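Local coordinates for protein chitinase (PDB 5GZT) that probably hydrolyses the beta-1,4 linkages between N-acetylglucosamine units at random points within chitin and chitodextrin chains, at residues N390-F395 with D402-D407; E438-Q443 with Y451-A456; L304-G309 with A349-L354. One frame throughout, in Å; residues are numbered along the deposited sequence.

All three contacts are buried joints of one kind, in which a strand of the family 18 beta/alpha-barrel takes the side chains of an outer helix on its outward face. Contacts 1 and 2 lie about 8 Å apart, centre to centre, on the neighbouring parallel strands 403-407 and 452-457, which are laced by backbone bonds such as L406 with A454. Contact 3 is about 13 Å from contact 1, two strands away in the barrel. Their chemistry grades from purely aliphatic in contact 1, through leucines against a leucine and a tyrosine in contact 3, to contact 2, where a backbone carbonyl oxygen and the side chain of partly exposed Q443 also meet a ring just before strand 452-457.

Contact 1: residues N390-F395 with D402-D407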
# COMPACT_ATOMS: atom_id res chain seq x y z
N ASN B 390 11.32 -11.90 20.16
CA ASN B 390 12.43 -11.01 20.53
C ASN B 390 13.33 -10.81 19.33
O ASN B 390 13.70 -9.68 18.97
CB ASN B 390 13.21 -11.58 21.76
CG ASN B 390 12.45 -11.39 23.08
OD1 ASN B 390 11.89 -10.33 23.34
ND2 ASN B 390 12.46 -12.42 23.92
N SER B 391 13.65 -11.92 18.66
CA SER B 391 14.39 -11.85 17.38
C SER B 391 13.75 -10.92 16.31
O SER B 391 14.43 -10.06 15.65
CB SER B 391 14.57 -13.24 16.79
OG SER B 391 15.60 -13.12 15.84
N ALA B 392 12.43 -11.05 16.19
CA ALA B 392 11.69 -10.21 15.20
C ALA B 392 11.82 -8.78 15.51
O ALA B 392 12.12 -7.95 14.61
CB ALA B 392 10.26 -10.60 15.14
N LEU B 393 11.67 -8.45 16.81
CA LEU B 393 11.86 -7.06 17.21
C LEU B 393 13.28 -6.56 16.97
O LEU B 393 13.52 -5.42 16.52
CB LEU B 393 11.34 -6.78 18.65
CG LEU B 393 9.84 -6.37 18.71
CD1 LEU B 393 8.91 -7.59 18.58
CD2 LEU B 393 9.52 -5.56 19.97
N ASP B 394 14.26 -7.42 17.21
CA ASP B 394 15.67 -7.04 16.89
C ASP B 394 15.87 -6.65 15.43
O ASP B 394 16.56 -5.61 15.12
CB ASP B 394 16.64 -8.19 17.24
CG ASP B 394 16.78 -8.41 18.77
OD1 ASP B 394 16.67 -7.40 19.50
OD2 ASP B 394 16.92 -9.57 19.23
N PHE B 395 15.29 -7.49 14.55
CA PHE B 395 15.37 -7.24 13.09
C PHE B 395 14.79 -5.89 12.78
O PHE B 395 15.51 -5.00 12.17
CB PHE B 395 14.66 -8.33 12.32
CG PHE B 395 15.07 -8.39 10.87
CD1 PHE B 395 14.60 -7.44 9.96
CD2 PHE B 395 15.93 -9.39 10.42
CE1 PHE B 395 14.99 -7.48 8.63
CE2 PHE B 395 16.27 -9.46 9.08
CZ PHE B 395 15.84 -8.48 8.20
N ASP B 402 9.29 -0.03 10.48
CA ASP B 402 8.10 0.47 11.04
C ASP B 402 7.16 -0.58 11.46
O ASP B 402 6.04 -0.28 11.89
CB ASP B 402 7.48 1.40 10.04
CG ASP B 402 8.37 2.56 9.69
OD1 ASP B 402 8.64 3.37 10.59
OD2 ASP B 402 8.79 2.70 8.50
N GLY B 403 7.55 -1.84 11.39
CA GLY B 403 6.63 -2.89 11.82
C GLY B 403 7.00 -4.24 11.27
O GLY B 403 8.03 -4.38 10.63
N ILE B 404 6.16 -5.23 11.53
CA ILE B 404 6.46 -6.62 11.24
C ILE B 404 5.20 -7.20 10.59
O ILE B 404 4.06 -7.02 11.11
CB ILE B 404 6.68 -7.45 12.52
CG1 ILE B 404 7.94 -6.98 13.30
CG2 ILE B 404 6.86 -8.93 12.27
CD1 ILE B 404 8.03 -7.60 14.70
N ASP B 405 5.43 -7.99 9.55
CA ASP B 405 4.38 -8.77 8.90
C ASP B 405 4.76 -10.24 8.88
O ASP B 405 5.87 -10.56 8.56
CB ASP B 405 4.09 -8.17 7.46
CG ASP B 405 3.33 -9.13 6.58
OD1 ASP B 405 2.11 -9.21 6.79
OD2 ASP B 405 3.97 -9.84 5.78
N LEU B 406 3.85 -11.17 9.15
CA LEU B 406 4.19 -12.58 9.01
C LEU B 406 3.46 -13.18 7.86
O LEU B 406 2.23 -13.01 7.77
CB LEU B 406 3.79 -13.39 10.21
CG LEU B 406 4.31 -12.99 11.63
CD1 LEU B 406 3.97 -14.12 12.56
CD2 LEU B 406 5.80 -12.73 11.59
N ASP B 407 4.18 -13.95 7.04
CA ASP B 407 3.62 -14.72 5.93
C ASP B 407 3.94 -16.16 6.13
O ASP B 407 4.87 -16.73 5.47
CB ASP B 407 4.14 -14.23 4.52
CG ASP B 407 3.87 -12.77 4.26
OD1 ASP B 407 3.26 -12.11 5.18
OD2 ASP B 407 4.25 -12.24 3.15
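A392, L393 and I404 meet through methyl groups alone, so no flat group takes part. The nearest ring, that of F395, is turned elsewhere: it packs on V365 and on strand 315-318, and meets the ring of Y399 with planes about 55° apart. The carboxylates of D405 and D407 belong to the other face of the strand. The working atom is CD1 of I404. With CG1 beside the backbone N (chi1 -65°) and the chain extended beyond it (chi2 169°), this methyl is carried out to the helix, where it lies 3.8 Å from CB of A392. It also lies 4.0 Å from CD1 of L393, whose side chain crosses the isoleucine at about a right angle. A392 touches L436 and L393 touches L440, both of helix 425-447. Segment 402-407 holds the first three acids of the DxxDxDxE signature of family 18, D402, D405 and D407, and I404 fills one of the positions between them; D405 bonds to S366 on the barrel side. The contact is apolar throughout, held by van der Waals packing and the burial of about 106 Å² of surface, which implies a joint that depends on shape, not bond direction.

Contact 2: residues E438-Q443 with Y451-A456; sequences EKLDAQ and YELAIA
Apolar packing between helix and strand centres on L440, which meets Y451 and L453 through different branches of one side chain. Its CG stands beside the backbone N (chi1 -72°), and from there CD2 reaches the root of the tyrosine, 3.7 Å from CB of Y451, while touching the ring at CD2 of Y451 from 3.9 Å. The other methyl, CD1 of L440, points along the strand and lies 4.3 Å from CB of L453, a looser approach. A second apolar touch comes from the methylene part of Q443: its CG, anti to the backbone N (chi1 177°), sits 3.7 Å from CE2 of Y451, obliquely to the ring.

Contacts of polar atoms with carbon form a second group. The carbonyl oxygen of L440 lies in the plane of the Y451 ring at its edge, 3.6 Å from CD2 of Y451, where the weakly positive ring hydrogens face it. The Q443 side chain crosses the tyrosine at about a right angle, with the amide plane 68° from that of the ring. Among true polar bonds, the Y451 hydroxyl is tied to OG1 of T447, one turn further along the same helix, so the tyrosine is held at its far end as well as packed along its length. The backbone O of Y451 receives NH2 of R437, which adds a tie at the root of the residue.

Within the barrel, this is helix 425-447 returning into the strand that follows it, with Y451 at the strand's entrance. M396 of helix 382-398 touches both L440 and Y451 and Q443 touches L393, so the two outer helices meet beside strand 452-457, whose parallel neighbours are strands 403-407 and 478-481.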
# COMPACT_ATOMS: atom_id res chain seq x y z
N GLU B 438 2.04 -7.63 22.07
CA GLU B 438 2.48 -7.24 23.46
C GLU B 438 3.84 -6.56 23.43
O GLU B 438 3.99 -5.37 23.86
CB GLU B 438 2.48 -8.45 24.36
CG GLU B 438 1.06 -8.86 24.65
CD GLU B 438 0.91 -10.24 25.26
OE1 GLU B 438 1.89 -11.00 25.41
OE2 GLU B 438 -0.25 -10.57 25.56
N LYS B 439 4.82 -7.25 22.82
CA LYS B 439 6.16 -6.72 22.83
C LYS B 439 6.29 -5.39 22.10
O LYS B 439 7.15 -4.53 22.46
CB LYS B 439 7.13 -7.74 22.26
CG LYS B 439 7.14 -9.06 23.01
CD LYS B 439 8.47 -9.74 22.81
CE LYS B 439 8.56 -11.05 23.57
NZ LYS B 439 9.02 -10.82 24.96
N LEU B 440 5.47 -5.20 21.05
CA LEU B 440 5.61 -4.01 20.22
C LEU B 440 5.01 -2.87 21.01
O LEU B 440 5.57 -1.79 21.05
CB LEU B 440 4.98 -4.14 18.81
CG LEU B 440 5.71 -5.05 17.79
CD1 LEU B 440 4.79 -5.47 16.65
CD2 LEU B 440 6.91 -4.32 17.26
N ASP B 441 3.88 -3.13 21.64
CA ASP B 441 3.27 -2.12 22.54
C ASP B 441 4.20 -1.71 23.68
O ASP B 441 4.36 -0.50 23.95
CB ASP B 441 1.94 -2.65 23.11
CG ASP B 441 0.84 -2.72 22.06
OD1 ASP B 441 0.91 -1.97 21.05
OD2 ASP B 441 -0.10 -3.50 22.26
N ALA B 442 4.84 -2.71 24.29
CA ALA B 442 5.81 -2.50 25.39
C ALA B 442 6.83 -1.51 24.89
O ALA B 442 7.01 -0.43 25.46
CB ALA B 442 6.47 -3.81 25.77
N GLN B 443 7.42 -1.82 23.75
CA GLN B 443 8.48 -0.98 23.25
C GLN B 443 8.06 0.46 22.93
O GLN B 443 8.85 1.41 23.00
CB GLN B 443 9.09 -1.65 22.02
CG GLN B 443 10.18 -0.81 21.37
CD GLN B 443 10.97 -1.57 20.34
OE1 GLN B 443 11.08 -2.78 20.37
NE2 GLN B 443 11.48 -0.83 19.38
N TYR B 451 3.96 0.90 16.14
CA TYR B 451 4.45 -0.20 15.26
C TYR B 451 3.26 -1.03 14.77
O TYR B 451 2.39 -1.42 15.57
CB TYR B 451 5.45 -1.16 15.98
CG TYR B 451 6.62 -0.41 16.61
CD1 TYR B 451 7.41 0.43 15.84
CD2 TYR B 451 6.88 -0.47 18.01
CE1 TYR B 451 8.45 1.17 16.40
CE2 TYR B 451 7.92 0.29 18.62
CZ TYR B 451 8.70 1.11 17.81
OH TYR B 451 9.74 1.86 18.28
N GLU B 452 3.26 -1.36 13.48
CA GLU B 452 2.23 -2.18 12.85
C GLU B 452 2.53 -3.66 13.00
O GLU B 452 3.67 -4.08 13.00
CB GLU B 452 2.11 -1.86 11.35
CG GLU B 452 1.50 -0.52 10.98
CD GLU B 452 1.08 -0.45 9.47
OE1 GLU B 452 1.64 -1.22 8.67
OE2 GLU B 452 0.21 0.40 9.08
N LEU B 453 1.50 -4.46 13.13
CA LEU B 453 1.61 -5.90 13.03
C LEU B 453 0.57 -6.38 12.03
O LEU B 453 -0.62 -6.02 12.12
CB LEU B 453 1.35 -6.57 14.35
CG LEU B 453 1.54 -8.07 14.34
CD1 LEU B 453 3.00 -8.47 14.15
CD2 LEU B 453 1.01 -8.65 15.63
N ALA B 454 0.99 -7.22 11.08
CA ALA B 454 0.13 -7.65 9.96
C ALA B 454 0.51 -9.02 9.54
O ALA B 454 1.59 -9.51 9.91
CB ALA B 454 0.22 -6.65 8.78
N ILE B 455 -0.38 -9.69 8.84
CA ILE B 455 -0.07 -10.94 8.21
C ILE B 455 -0.47 -10.94 6.74
O ILE B 455 -1.32 -10.13 6.33
CB ILE B 455 -0.76 -12.14 8.89
CG1 ILE B 455 -2.29 -12.13 8.71
CG2 ILE B 455 -0.33 -12.17 10.36
CD1 ILE B 455 -2.96 -13.40 9.20
N ALA B 456 0.12 -11.86 5.99
CA ALA B 456 -0.43 -12.34 4.71
C ALA B 456 -1.17 -13.64 4.92
O ALA B 456 -0.65 -14.57 5.55
CB ALA B 456 0.65 -12.51 3.63

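Contact 3: residues L304-G309 with A349-L354; sequences LYYAFG and AYLTGL
In the family 18 barrel, L304 and Y306 of strand 303-312 turn outward onto L351 and L354 of the helical segment 349-354. L351 does most of the work by dividing its two methyls between the strand residues. Its CD2 lies 4.0 Å from CD2 of L304, and its CD1 lies 3.4 Å from CD1 of Y306, a tight approach that comes neither squarely over the face nor at the edge of the ring. In both pairs the side chains cross at about a right angle. The same CD2 of L304 reaches CD1 of L354 at 4.0 Å, so one leucine methyl of the strand bridges two successive inward positions of the helical segment.

The alternation along the strand follows the barrel plan: L304 and Y306 face the helix layer, while Y305 points into the barrel, where its hydroxyl bonds to Y478. Strand 303-312, helix 344-352 and the parallel strand 362-368 form a beta-alpha-beta crossover, and L304 and Y306 are also hydrogen-bonded through their backbones to strand 362-368.

Y306 is fixed at both ends. Its CG stands anti to the backbone N (chi1 -171°), which swings the ring out toward the helix, and its hydroxyl bonds to OD1 of D344 and ND2 of N347, near the start of the same helix, so the ring spans from the strand to polar partners one and two turns before L351. On the side of the preceding barrel strand, 264-284, the side chains of L304 and L351 both pack on I283.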
# COMPACT_ATOMS: atom_id res chain seq x y z
N LEU B 304 6.03 -0.46 2.16
CA LEU B 304 6.99 -1.27 1.42
C LEU B 304 7.31 -2.45 2.33
O LEU B 304 7.68 -2.25 3.49
CB LEU B 304 8.13 -0.36 1.04
CG LEU B 304 9.59 -0.67 0.66
CD1 LEU B 304 9.84 -2.14 0.43
CD2 LEU B 304 10.08 0.26 -0.45
N TYR B 305 7.02 -3.66 1.87
CA TYR B 305 7.32 -4.90 2.61
C TYR B 305 8.59 -5.53 2.02
O TYR B 305 8.62 -5.90 0.78
CB TYR B 305 6.20 -5.96 2.51
CG TYR B 305 5.02 -5.77 3.40
CD1 TYR B 305 4.71 -4.53 3.94
CD2 TYR B 305 4.19 -6.85 3.72
CE1 TYR B 305 3.64 -4.38 4.79
CE2 TYR B 305 3.11 -6.69 4.56
CZ TYR B 305 2.87 -5.47 5.11
OH TYR B 305 1.78 -5.21 5.94
N TYR B 306 9.63 -5.68 2.86
CA TYR B 306 10.87 -6.34 2.42
C TYR B 306 10.64 -7.81 2.51
O TYR B 306 10.39 -8.36 3.59
CB TYR B 306 12.09 -5.91 3.24
CG TYR B 306 13.43 -6.39 2.67
CD1 TYR B 306 13.94 -5.85 1.52
CD2 TYR B 306 14.15 -7.39 3.30
CE1 TYR B 306 15.15 -6.27 1.00
CE2 TYR B 306 15.38 -7.80 2.81
CZ TYR B 306 15.87 -7.25 1.65
OH TYR B 306 17.09 -7.64 1.16
N ALA B 307 10.63 -8.47 1.33
CA ALA B 307 10.28 -9.84 1.23
C ALA B 307 11.56 -10.66 0.91
O ALA B 307 11.97 -10.78 -0.26
CB ALA B 307 9.29 -10.00 0.13
N PHE B 308 12.18 -11.30 1.89
CA PHE B 308 11.65 -11.68 3.18
C PHE B 308 12.82 -11.84 4.18
O PHE B 308 14.03 -12.15 3.81
CB PHE B 308 11.03 -13.06 3.10
CG PHE B 308 9.78 -13.14 2.23
CD1 PHE B 308 8.55 -12.68 2.73
CD2 PHE B 308 9.81 -13.75 1.00
CE1 PHE B 308 7.41 -12.79 1.99
CE2 PHE B 308 8.68 -13.86 0.21
CZ PHE B 308 7.47 -13.37 0.69
N GLY B 309 12.45 -11.68 5.44
CA GLY B 309 13.18 -12.27 6.52
C GLY B 309 12.85 -13.71 6.67
O GLY B 309 11.77 -14.15 6.33
N ALA B 349 19.11 -0.70 3.59
CA ALA B 349 19.53 0.71 3.69
C ALA B 349 18.97 1.55 2.56
O ALA B 349 18.48 2.66 2.80
CB ALA B 349 21.06 0.84 3.74
N TYR B 350 19.02 1.02 1.33
CA TYR B 350 18.54 1.76 0.14
C TYR B 350 17.03 2.03 0.24
O TYR B 350 16.58 3.12 -0.11
CB TYR B 350 18.88 1.02 -1.18
CG TYR B 350 18.16 1.61 -2.37
CD1 TYR B 350 18.70 2.68 -3.10
CD2 TYR B 350 16.93 1.09 -2.76
CE1 TYR B 350 18.01 3.23 -4.20
CE2 TYR B 350 16.24 1.63 -3.85
CZ TYR B 350 16.79 2.69 -4.55
OH TYR B 350 16.08 3.19 -5.60
N LEU B 351 16.29 1.06 0.74
CA LEU B 351 14.83 1.10 0.79
C LEU B 351 14.26 2.05 1.86
O LEU B 351 13.31 2.85 1.57
CB LEU B 351 14.24 -0.32 0.97
CG LEU B 351 14.54 -1.29 -0.22
CD1 LEU B 351 14.22 -2.71 0.20
CD2 LEU B 351 13.77 -0.93 -1.49
N THR B 352 14.84 2.01 3.07
CA THR B 352 14.44 2.99 4.10
C THR B 352 14.84 4.39 3.67
O THR B 352 14.15 5.31 3.98
CB THR B 352 15.02 2.64 5.46
OG1 THR B 352 16.43 2.51 5.31
CG2 THR B 352 14.42 1.30 5.96
N GLY B 353 15.92 4.49 2.90
CA GLY B 353 16.38 5.74 2.32
C GLY B 353 15.41 6.36 1.34
O GLY B 353 15.53 7.53 1.05
N LEU B 354 14.42 5.59 0.86
CA LEU B 354 13.39 6.15 -0.03
C LEU B 354 12.41 7.01 0.71
O LEU B 354 11.64 7.74 0.07
CB LEU B 354 12.61 5.05 -0.77
CG LEU B 354 13.45 4.16 -1.67
CD1 LEU B 354 12.57 2.99 -2.08
CD2 LEU B 354 13.98 4.96 -2.85